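Local coordinates for alkaline phosphatase D (Bacillus subtilis, PDB 2YEQ), which hydrolyses phosphate esters as a secreted phosphodiesterase and alkaline phosphatase whose active site contains iron and calcium, at residues 39-49 / 62-73; 468-476 / 485-493. One frame throughout, in Å; residues are numbered along the deposited sequence.

Contact 1 (39-49 / 62-73). With PE5 (3,6,9,12,15,18,21,24-octaoxahexacosan-1-ol), chain B; PE5 (3,6,9,12,15,18,21,24-octaoxahexacosan-1-ol), chain Y; EDO (1,2-ethanediol), chain R.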
loop_
_atom_site.group_PDB
_atom_site.type_symbol
_atom_site.label_atom_id
_atom_site.label_comp_id
_atom_site.label_asym_id
_atom_site.label_seq_id
_atom_site.Cartn_x
_atom_site.Cartn_y
_atom_site.Cartn_z
ATOM N N MET A 39 20.020 -19.492 -8.311
ATOM C CA MET A 39 19.578 -20.247 -9.477
ATOM C C MET A 39 20.653 -20.206 -10.570
ATOM O O MET A 39 21.423 -19.250 -10.661
ATOM C CB MET A 39 18.297 -19.649 -10.046
ATOM C CG MET A 39 17.067 -19.866 -9.169
ATOM S SD MET A 39 16.549 -21.582 -9.186
ATOM C CE MET A 39 15.880 -21.721 -10.824
ATOM N N PRO A 40 20.692 -21.218 -11.423
ATOM C CA PRO A 40 21.606 -21.159 -12.570
ATOM C C PRO A 40 21.089 -20.208 -13.642
ATOM O O PRO A 40 19.897 -19.930 -13.707
ATOM C CB PRO A 40 21.605 -22.591 -13.087
ATOM C CG PRO A 40 20.310 -23.137 -12.662
ATOM C CD PRO A 40 20.060 -22.540 -11.309
ATOM N N LYS A 41 21.976 -19.760 -14.510
ATOM C CA LYS A 41 21.624 -18.823 -15.565
ATOM C C LYS A 41 20.985 -19.562 -16.739
ATOM O O LYS A 41 21.555 -19.622 -17.819
ATOM C CB LYS A 41 22.874 -18.036 -16.010
ATOM C CG LYS A 41 22.588 -16.814 -16.879
ATOM C CD LYS A 41 23.875 -16.174 -17.445
ATOM C CE LYS A 41 23.815 -16.014 -18.974
ATOM N NZ LYS A 41 24.973 -15.244 -19.543
ATOM N N GLN A 42 19.801 -20.129 -16.517
ATOM C CA GLN A 42 19.032 -20.775 -17.585
ATOM C C GLN A 42 17.536 -20.762 -17.263
ATOM O O GLN A 42 17.143 -20.679 -16.100
ATOM C CB GLN A 42 19.495 -22.221 -17.812
ATOM C CG GLN A 42 19.200 -23.157 -16.655
ATOM C CD GLN A 42 20.106 -24.391 -16.604
ATOM O OE1 GLN A 42 21.259 -24.356 -17.035
ATOM N NE2 GLN A 42 19.579 -25.482 -16.053
ATOM N N ALA A 43 16.720 -20.849 -18.303
ATOM C CA ALA A 43 15.279 -20.826 -18.146
ATOM C C ALA A 43 14.831 -22.154 -17.551
ATOM O O ALA A 43 15.398 -23.186 -17.874
ATOM C CB ALA A 43 14.595 -20.574 -19.470
ATOM N N VAL A 44 13.849 -22.104 -16.648
ATOM C CA VAL A 44 13.376 -23.281 -15.911
ATOM C C VAL A 44 11.853 -23.370 -16.077
ATOM O O VAL A 44 11.148 -22.392 -15.854
ATOM C CB VAL A 44 13.763 -23.196 -14.415
ATOM C CG1 VAL A 44 13.259 -24.428 -13.631
ATOM C CG2 VAL A 44 15.282 -23.055 -14.282
ATOM N N PRO A 45 11.347 -24.520 -16.516
ATOM C CA PRO A 45 9.908 -24.659 -16.685
ATOM C C PRO A 45 9.168 -24.714 -15.337
ATOM O O PRO A 45 9.599 -25.392 -14.396
ATOM C CB PRO A 45 9.763 -25.978 -17.450
ATOM C CG PRO A 45 10.973 -26.731 -17.119
ATOM C CD PRO A 45 12.065 -25.715 -17.006
ATOM N N VAL A 46 8.060 -23.987 -15.247
ATOM C CA VAL A 46 7.229 -24.020 -14.038
ATOM C C VAL A 46 5.798 -24.295 -14.457
ATOM O O VAL A 46 5.195 -23.517 -15.225
ATOM C CB VAL A 46 7.328 -22.711 -13.218
ATOM C CG1 VAL A 46 6.460 -22.810 -11.925
ATOM C CG2 VAL A 46 8.786 -22.419 -12.830
ATOM N N LYS A 47 5.261 -25.424 -13.993
ATOM C CA LYS A 47 3.879 -25.780 -14.304
ATOM C C LYS A 47 2.967 -25.116 -13.294
ATOM O O LYS A 47 3.370 -24.844 -12.151
ATOM C CB LYS A 47 3.687 -27.303 -14.272
ATOM C CG LYS A 47 4.454 -28.031 -15.399
ATOM C CD LYS A 47 4.047 -29.498 -15.519
ATOM C CE LYS A 47 4.697 -30.186 -16.726
ATOM N NZ LYS A 47 4.751 -29.312 -17.951
ATOM N N TRP A 48 1.740 -24.832 -13.714
ATOM C CA TRP A 48 0.761 -24.243 -12.821
ATOM C C TRP A 48 -0.620 -24.825 -13.068
ATOM O O TRP A 48 -0.965 -25.204 -14.196
ATOM C CB TRP A 48 0.709 -22.715 -12.976
ATOM C CG TRP A 48 0.442 -22.262 -14.383
ATOM C CD1 TRP A 48 1.365 -22.045 -15.367
ATOM C CD2 TRP A 48 -0.832 -21.990 -14.962
ATOM N NE1 TRP A 48 0.735 -21.625 -16.515
ATOM C CE2 TRP A 48 -0.613 -21.581 -16.290
ATOM C CE3 TRP A 48 -2.140 -22.017 -14.477
ATOM C CZ2 TRP A 48 -1.661 -21.225 -17.142
ATOM C CZ3 TRP A 48 -3.170 -21.663 -15.321
ATOM C CH2 TRP A 48 -2.928 -21.280 -16.635
ATOM N N GLU A 49 -1.414 -24.843 -12.005
ATOM C CA GLU A 49 -2.774 -25.369 -12.043
ATOM C C GLU A 49 -3.704 -24.494 -11.198
ATOM O O GLU A 49 -3.328 -24.018 -10.115
ATOM C CB GLU A 49 -2.823 -26.791 -11.472
ATOM C CG GLU A 49 -2.114 -27.844 -12.297
ATOM C CD GLU A 49 -2.092 -29.210 -11.610
ATOM O OE1 GLU A 49 -2.163 -29.287 -10.351
ATOM O OE2 GLU A 49 -2.007 -30.210 -12.352
ATOM N N LYS A 62 -4.672 -24.953 -16.566
ATOM C CA LYS A 62 -3.292 -25.350 -16.282
ATOM C C LYS A 62 -2.406 -24.907 -17.434
ATOM O O LYS A 62 -2.916 -24.598 -18.510
ATOM C CB LYS A 62 -3.206 -26.854 -16.081
ATOM C CG LYS A 62 -3.497 -27.660 -17.345
ATOM C CD LYS A 62 -3.357 -29.128 -17.086
ATOM C CE LYS A 62 -3.924 -29.959 -18.243
ATOM N NZ LYS A 62 -3.810 -31.406 -17.945
ATOM N N GLY A 63 -1.099 -24.861 -17.197
ATOM C CA GLY A 63 -0.126 -24.503 -18.217
ATOM C C GLY A 63 1.307 -24.605 -17.727
ATOM O O GLY A 63 1.568 -25.130 -16.639
ATOM N N THR A 64 2.235 -24.115 -18.544
ATOM C CA THR A 64 3.658 -24.106 -18.212
ATOM C C THR A 64 4.243 -22.762 -18.600
ATOM O O THR A 64 4.034 -22.299 -19.709
ATOM C CB THR A 64 4.417 -25.238 -18.935
ATOM O OG1 THR A 64 3.753 -26.467 -18.660
ATOM C CG2 THR A 64 5.868 -25.337 -18.449
ATOM N N GLU A 65 4.937 -22.131 -17.663
ATOM C CA GLU A 65 5.686 -20.901 -17.926
ATOM C C GLU A 65 7.158 -21.210 -17.838
ATOM O O GLU A 65 7.545 -22.137 -17.123
ATOM C CB GLU A 65 5.386 -19.853 -16.868
ATOM C CG GLU A 65 4.038 -19.262 -16.977
ATOM C CD GLU A 65 3.938 -18.301 -18.124
ATOM O OE1 GLU A 65 4.705 -17.308 -18.148
ATOM O OE2 GLU A 65 3.095 -18.551 -18.997
ATOM N N MET A 66 7.976 -20.430 -18.544
ATOM C CA MET A 66 9.427 -20.551 -18.422
ATOM C C MET A 66 9.900 -19.423 -17.547
ATOM O O MET A 66 9.857 -18.255 -17.971
ATOM C CB MET A 66 10.104 -20.446 -19.791
ATOM C CG MET A 66 9.804 -21.579 -20.737
ATOM S SD MET A 66 10.240 -23.207 -20.098
ATOM C CE MET A 66 12.019 -23.111 -19.928
ATOM N N ALA A 67 10.344 -19.756 -16.336
ATOM C CA ALA A 67 10.956 -18.777 -15.431
ATOM C C ALA A 67 12.355 -18.447 -15.966
ATOM O O ALA A 67 13.108 -19.357 -16.266
ATOM C CB ALA A 67 11.039 -19.347 -14.006
ATOM N N LYS A 68 12.704 -17.165 -16.062
ATOM C CA LYS A 68 13.966 -16.725 -16.708
ATOM C C LYS A 68 14.858 -15.943 -15.772
ATOM O O LYS A 68 14.352 -15.150 -14.973
ATOM C CB LYS A 68 13.697 -15.775 -17.878
ATOM C CG LYS A 68 12.473 -16.065 -18.685
ATOM C CD LYS A 68 12.492 -15.306 -20.009
ATOM C CE LYS A 68 12.020 -13.865 -19.870
ATOM N NZ LYS A 68 11.353 -13.406 -21.132
ATOM N N PRO A 69 16.175 -16.099 -15.933
ATOM C CA PRO A 69 17.142 -15.341 -15.139
ATOM C C PRO A 69 16.946 -13.822 -15.223
ATOM O O PRO A 69 17.164 -13.128 -14.230
ATOM C CB PRO A 69 18.514 -15.733 -15.748
ATOM C CG PRO A 69 18.275 -16.931 -16.566
ATOM C CD PRO A 69 16.829 -16.968 -16.937
ATOM N N SER A 70 16.562 -13.310 -16.394
ATOM C CA SER A 70 16.456 -11.857 -16.564
ATOM C C SER A 70 15.345 -11.243 -15.706
ATOM O O SER A 70 15.391 -10.041 -15.401
ATOM C CB SER A 70 16.259 -11.488 -18.022
ATOM O OG SER A 70 15.019 -11.967 -18.483
ATOM N N LEU A 71 14.395 -12.078 -15.271
ATOM C CA LEU A 71 13.369 -11.656 -14.307
ATOM C C LEU A 71 13.465 -12.379 -12.944
ATOM O O LEU A 71 12.448 -12.597 -12.266
ATOM C CB LEU A 71 11.994 -11.860 -14.934
ATOM C CG LEU A 71 11.699 -11.020 -16.202
ATOM C CD1 LEU A 71 10.390 -11.462 -16.815
ATOM C CD2 LEU A 71 11.627 -9.557 -15.915
ATOM N N ALA A 72 14.695 -12.724 -12.549
ATOM C CA ALA A 72 14.995 -13.377 -11.270
ATOM C C ALA A 72 14.199 -14.684 -11.060
ATOM O O ALA A 72 13.896 -15.074 -9.925
ATOM C CB ALA A 72 14.787 -12.410 -10.099
ATOM N N HIS A 73 13.896 -15.357 -12.161
ATOM C CA HIS A 73 13.107 -16.595 -12.182
ATOM C C HIS A 73 11.744 -16.411 -11.489
ATOM O O HIS A 73 11.184 -17.349 -10.883
ATOM C CB HIS A 73 13.895 -17.770 -11.567
ATOM C CG HIS A 73 15.035 -18.234 -12.416
ATOM N ND1 HIS A 73 16.314 -17.748 -12.270
ATOM C CD2 HIS A 73 15.085 -19.143 -13.415
ATOM C CE1 HIS A 73 17.111 -18.352 -13.134
ATOM N NE2 HIS A 73 16.389 -19.194 -13.850
HETATM C C50 PE5 B . 13.619 -12.305 -22.970
HETATM O O1 PE5 B . 13.447 -11.314 -21.943
HETATM C C1 PE5 B . 12.210 -10.578 -22.027
HETATM C C2 PE5 B . 11.629 -10.224 -20.646
HETATM O O2 PE5 B . 10.190 -10.032 -20.680
HETATM C C3 PE5 B . 9.415 -11.232 -20.537
HETATM C C4 PE5 B . 8.011 -10.957 -20.056
HETATM C C50 PE5 Y . 17.482 -26.606 -12.537
HETATM O O1 PE5 Y . 17.575 -25.797 -11.353
HETATM C C1 PE5 Y . 18.795 -26.008 -10.618
HETATM C C2 PE5 Y . 18.750 -25.337 -9.240
HETATM O O2 PE5 Y . 19.711 -25.868 -8.297
HETATM C C3 PE5 Y . 19.816 -25.110 -7.078
HETATM C C4 PE5 Y . 18.651 -25.361 -6.142
HETATM C C1 EDO R . 7.924 -15.420 -17.515
HETATM O O1 EDO R . 9.313 -15.196 -17.265
HETATM C C2 EDO R . 7.320 -16.196 -16.352
HETATM O O2 EDO R . 5.981 -15.754 -16.115
HETATM O O HOH W 1 1.404 -20.639 -19.042
#
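W48 lays its indole flat over the backbone of K62 and G63, and H73 is gripped at the far end of the hairpin between M39 and its own chain. These two rings mark the tight side. With CG between the backbone N and the carbonyl carbon (chi1 56°), the indole swings across to the partner strand, where G63 CA sits 3.8 Å from the centroid of the five-membered ring; a CB on G63 would collide with it. In the ring plane, W48 NE1 gives its hydrogen to a water 2.8 Å away, which donates in turn to E65 OE2. Replacing W48 with alanine is likely to uncover the G63 backbone and take away the donor that holds this water. H73 NE2 donates almost straight to Q42 O (2.8 Å, 170° at the hydrogen), within the imidazole plane; M39 CE covers one face at 3.9 Å from the centroid, while the backbone of K68 and P69 backs the other. V46 CG2 and A67 CB meet, and both side chains pack on V75 of strand 74-79. The solvent-facing side, with P45, K47, T64 and M66, is looser: K47 NZ reaches T64 OG1 at 3.1 Å, and M66 brings CE to 3.6 Å from A43 CB. Six backbone hydrogen bonds join the strands. The bond to Q42 O requires a hydrogen on H73 NE2 and probably holds the imidazole in this rotation.

Contact 2 (468-476 / 485-493). With PE5 (3,6,9,12,15,18,21,24-octaoxahexacosan-1-ol), chain H; EDO (1,2-ethanediol), chain N; EDO (1,2-ethanediol), chain C.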
loop_
_atom_site.group_PDB
_atom_site.type_symbol
_atom_site.label_atom_id
_atom_site.label_comp_id
_atom_site.label_asym_id
_atom_site.label_seq_id
_atom_site.Cartn_x
_atom_site.Cartn_y
_atom_site.Cartn_z
ATOM N N ALA A 468 -2.050 -9.821 20.329
ATOM C CA ALA A 468 -3.439 -10.041 19.959
ATOM C C ALA A 468 -3.908 -8.832 19.125
ATOM O O ALA A 468 -3.375 -7.747 19.276
ATOM C CB ALA A 468 -4.309 -10.185 21.245
ATOM N N ILE A 469 -4.879 -9.034 18.245
ATOM C CA ILE A 469 -5.454 -7.944 17.455
ATOM C C ILE A 469 -6.873 -7.615 17.966
ATOM O O ILE A 469 -7.574 -8.499 18.452
ATOM C CB ILE A 469 -5.474 -8.292 15.964
ATOM C CG1 ILE A 469 -5.594 -7.014 15.113
ATOM C CG2 ILE A 469 -6.590 -9.284 15.635
ATOM C CD1 ILE A 469 -5.064 -7.188 13.700
ATOM N N SER A 470 -7.265 -6.343 17.914
ATOM C CA SER A 470 -8.635 -5.917 18.262
ATOM C C SER A 470 -9.057 -4.812 17.328
ATOM O O SER A 470 -8.218 -4.121 16.742
ATOM C CB SER A 470 -8.711 -5.342 19.672
ATOM O OG SER A 470 -7.849 -6.003 20.556
ATOM N N THR A 471 -10.360 -4.632 17.206
ATOM C CA THR A 471 -10.904 -3.486 16.510
ATOM C C THR A 471 -10.882 -2.305 17.496
ATOM O O THR A 471 -11.625 -2.288 18.486
ATOM C CB THR A 471 -12.279 -3.802 15.963
ATOM O OG1 THR A 471 -12.167 -4.906 15.042
ATOM C CG2 THR A 471 -12.903 -2.600 15.241
ATOM N N ARG A 472 -9.968 -1.361 17.272
ATOM C CA ARG A 472 -9.864 -0.163 18.107
ATOM C C ARG A 472 -11.107 0.697 17.957
ATOM O O ARG A 472 -11.593 1.319 18.907
ATOM C CB ARG A 472 -8.627 0.695 17.726
ATOM C CG ARG A 472 -8.553 2.055 18.444
ATOM C CD ARG A 472 -8.340 1.837 19.889
ATOM N NE ARG A 472 -8.303 3.029 20.719
ATOM C CZ ARG A 472 -9.363 3.738 21.105
ATOM N NH1 ARG A 472 -10.590 3.443 20.683
ATOM N NH2 ARG A 472 -9.189 4.767 21.911
ATOM N N ALA A 473 -11.600 0.761 16.741
ATOM C CA ALA A 473 -12.701 1.606 16.451
ATOM C C ALA A 473 -13.236 1.245 15.113
ATOM O O ALA A 473 -12.510 0.720 14.239
ATOM C CB ALA A 473 -12.278 3.087 16.495
ATOM N N SER A 474 -14.519 1.534 14.955
ATOM C CA SER A 474 -15.233 1.260 13.738
ATOM C C SER A 474 -16.076 2.482 13.380
ATOM O O SER A 474 -16.730 3.083 14.267
ATOM C CB SER A 474 -16.106 0.015 13.921
ATOM O OG SER A 474 -16.903 -0.218 12.756
ATOM N N PHE A 475 -16.060 2.847 12.096
ATOM C CA PHE A 475 -16.792 4.014 11.587
ATOM C C PHE A 475 -17.621 3.590 10.431
ATOM O O PHE A 475 -17.215 2.726 9.645
ATOM C CB PHE A 475 -15.822 5.146 11.178
ATOM C CG PHE A 475 -15.072 5.739 12.332
ATOM C CD1 PHE A 475 -13.865 5.205 12.741
ATOM C CD2 PHE A 475 -15.571 6.831 13.007
ATOM C CE1 PHE A 475 -13.190 5.735 13.815
ATOM C CE2 PHE A 475 -14.888 7.377 14.064
ATOM C CZ PHE A 475 -13.712 6.821 14.489
ATOM N N VAL A 476 -18.816 4.164 10.325
ATOM C CA VAL A 476 -19.640 3.977 9.162
ATOM C C VAL A 476 -19.936 5.316 8.469
ATOM O O VAL A 476 -20.100 6.325 9.133
ATOM C CB VAL A 476 -20.966 3.297 9.563
ATOM C CG1 VAL A 476 -21.909 3.284 8.394
ATOM C CG2 VAL A 476 -20.705 1.894 10.028
ATOM N N ARG A 485 -19.759 8.098 11.372
ATOM C CA ARG A 485 -20.332 7.773 12.682
ATOM C C ARG A 485 -19.541 6.666 13.337
ATOM O O ARG A 485 -19.341 5.629 12.731
ATOM C CB ARG A 485 -21.763 7.287 12.492
ATOM C CG ARG A 485 -22.750 8.371 12.149
ATOM C CD ARG A 485 -24.184 7.894 12.428
ATOM N NE ARG A 485 -25.176 8.494 11.531
ATOM C CZ ARG A 485 -25.233 8.302 10.212
ATOM N NH1 ARG A 485 -24.347 7.525 9.588
ATOM N NH2 ARG A 485 -26.182 8.906 9.504
ATOM N N LYS A 486 -19.096 6.891 14.563
ATOM C CA LYS A 486 -18.320 5.920 15.305
ATOM C C LYS A 486 -19.280 4.901 15.893
ATOM O O LYS A 486 -20.107 5.268 16.718
ATOM C CB LYS A 486 -17.545 6.603 16.431
ATOM C CG LYS A 486 -16.461 5.734 17.031
ATOM C CD LYS A 486 -15.842 6.359 18.262
ATOM C CE LYS A 486 -14.510 6.942 17.943
ATOM N NZ LYS A 486 -13.908 7.606 19.119
ATOM N N VAL A 487 -19.178 3.643 15.462
ATOM C CA VAL A 487 -20.102 2.588 15.894
ATOM C C VAL A 487 -19.463 1.630 16.878
ATOM O O VAL A 487 -20.130 0.736 17.421
ATOM C CB VAL A 487 -20.743 1.858 14.691
ATOM C CG1 VAL A 487 -21.614 2.853 13.879
ATOM C CG2 VAL A 487 -19.675 1.176 13.802
ATOM N N SER A 488 -18.173 1.807 17.134
ATOM C CA SER A 488 -17.461 0.960 18.063
ATOM C C SER A 488 -16.189 1.653 18.531
ATOM O O SER A 488 -15.555 2.368 17.766
ATOM C CB SER A 488 -17.111 -0.374 17.382
ATOM O OG SER A 488 -16.576 -1.260 18.334
ATOM N N SER A 489 -15.784 1.391 19.765
ATOM C CA SER A 489 -14.538 1.909 20.298
ATOM C C SER A 489 -14.118 1.092 21.498
ATOM O O SER A 489 -14.924 0.898 22.415
ATOM C CB SER A 489 -14.715 3.371 20.687
ATOM O OG SER A 489 -13.593 3.872 21.387
ATOM N N THR A 490 -12.877 0.591 21.487
ATOM C CA THR A 490 -12.375 -0.323 22.523
ATOM C C THR A 490 -10.948 0.035 22.885
ATOM O O THR A 490 -10.120 0.300 22.014
ATOM C CB THR A 490 -12.400 -1.781 22.046
ATOM O OG1 THR A 490 -13.720 -2.094 21.593
ATOM C CG2 THR A 490 -11.981 -2.737 23.141
ATOM N N THR A 491 -10.654 0.018 24.172
ATOM C CA THR A 491 -9.319 0.286 24.640
ATOM C C THR A 491 -8.468 -0.970 24.406
ATOM O O THR A 491 -8.969 -2.089 24.496
ATOM C CB THR A 491 -9.335 0.705 26.106
ATOM O OG1 THR A 491 -9.881 -0.344 26.880
ATOM C CG2 THR A 491 -10.212 1.913 26.302
ATOM N N ILE A 492 -7.193 -0.775 24.069
ATOM C CA ILE A 492 -6.319 -1.872 23.689
ATOM C C ILE A 492 -5.527 -2.309 24.906
ATOM O O ILE A 492 -4.771 -1.553 25.483
ATOM C CB ILE A 492 -5.361 -1.477 22.510
ATOM C CG1 ILE A 492 -6.184 -1.027 21.304
ATOM C CG2 ILE A 492 -4.437 -2.646 22.117
ATOM C CD1 ILE A 492 -7.163 -2.062 20.741
ATOM N N GLN A 493 -5.708 -3.557 25.284
ATOM C CA GLN A 493 -4.994 -4.129 26.402
ATOM C C GLN A 493 -3.511 -4.292 26.115
ATOM O O GLN A 493 -3.116 -4.884 25.094
ATOM C CB GLN A 493 -5.580 -5.505 26.738
ATOM C CG GLN A 493 -6.090 -5.580 28.132
ATOM C CD GLN A 493 -6.825 -6.869 28.401
ATOM O OE1 GLN A 493 -7.924 -7.098 27.884
ATOM N NE2 GLN A 493 -6.211 -7.735 29.193
HETATM C C48 PE5 H . -17.272 -6.124 10.867
HETATM C C50 PE5 H . -18.683 -6.668 10.713
HETATM O O1 PE5 H . -19.490 -5.708 10.019
HETATM C C1 PE5 H . -20.396 -6.242 9.050
HETATM C C2 PE5 H . -20.933 -5.150 8.123
HETATM O O2 PE5 H . -22.167 -4.633 8.620
HETATM C C3 PE5 H . -22.557 -3.326 8.176
HETATM C C4 PE5 H . -23.723 -2.852 9.043
HETATM O O3 PE5 H . -23.339 -1.791 9.935
HETATM C C5 PE5 H . -23.380 -2.203 11.301
HETATM C C6 PE5 H . -22.991 -1.124 12.287
HETATM O O4 PE5 H . -22.518 -1.743 13.490
HETATM C C7 PE5 H . -21.101 -1.830 13.549
HETATM C C8 PE5 H . -20.591 -2.765 14.619
HETATM O O5 PE5 H . -19.347 -3.336 14.186
HETATM C C9 PE5 H . -18.244 -2.652 14.773
HETATM C C1 EDO N . -4.433 1.414 25.388
HETATM O O1 EDO N . -4.308 0.728 26.648
HETATM C C2 EDO N . -5.734 2.194 25.217
HETATM O O2 EDO N . -6.332 1.891 23.953
HETATM C C1 EDO C . -14.654 7.806 21.822
HETATM O O1 EDO C . -14.046 6.959 22.794
HETATM C C2 EDO C . -15.525 8.880 22.453
HETATM O O2 EDO C . -16.394 9.417 21.446
HETATM O O HOH W 2 -8.140 -5.164 23.848
#
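The R472 guanidinium has T490 O over one face and S489 OG at its edge, where NH1 donates in plane at 3.1 Å; NH1 and T490 O are themselves too poorly angled to bond. R472 NE is salt-bridged to D418. A bend at chi2 (66°) folds the chain back over the partner segment, and R472 CD comes within 3.9 Å of I492 CG1, whose CD1 continues to S470 CB. The F475 ring lies alongside K486, both pointing the same way, with CZ 3.5 Å from K486 CE and CE2 against K486 CB; F435 meets the same ring from the neighbouring sheet. On the face of S474, V476 and S488, the CB atoms of S474 and S488 touch at 3.6 Å, while S474 OG is hydrogen-bonded to D455. V476 and V487 cross at about a right angle, their CG2 atoms 4.0 Å apart, beside a bound polyether. Backbone pairing is regular at V476 and R485, but S474 O takes V487 N at 2.8 Å and S488 N only weakly. Two residues, V487 and S488, thus face the single S474: a classic beta bulge in the antiparallel hairpin that closes one edge of the large mixed sheet.

Both segments of contact 1 precede those of contact 2 in the sequence. Their centres lie 45 Å apart, with about 29 Å between nearest atoms, and the two flank the middle of the molecule. Each is an antiparallel hairpin that supplies an outermost strand of a different sheet: 59-67 borders the four-stranded sheet of the N-terminal domain, and 484-489 borders the ten-stranded mixed sheet. The two sheets pack directly on each other where strand 74-79, the other border of the mixed sheet, meets the hairpin of contact 1. The mixed sheet therefore runs from the N-terminal domain through the phosphatase core to the late hairpin of contact 2.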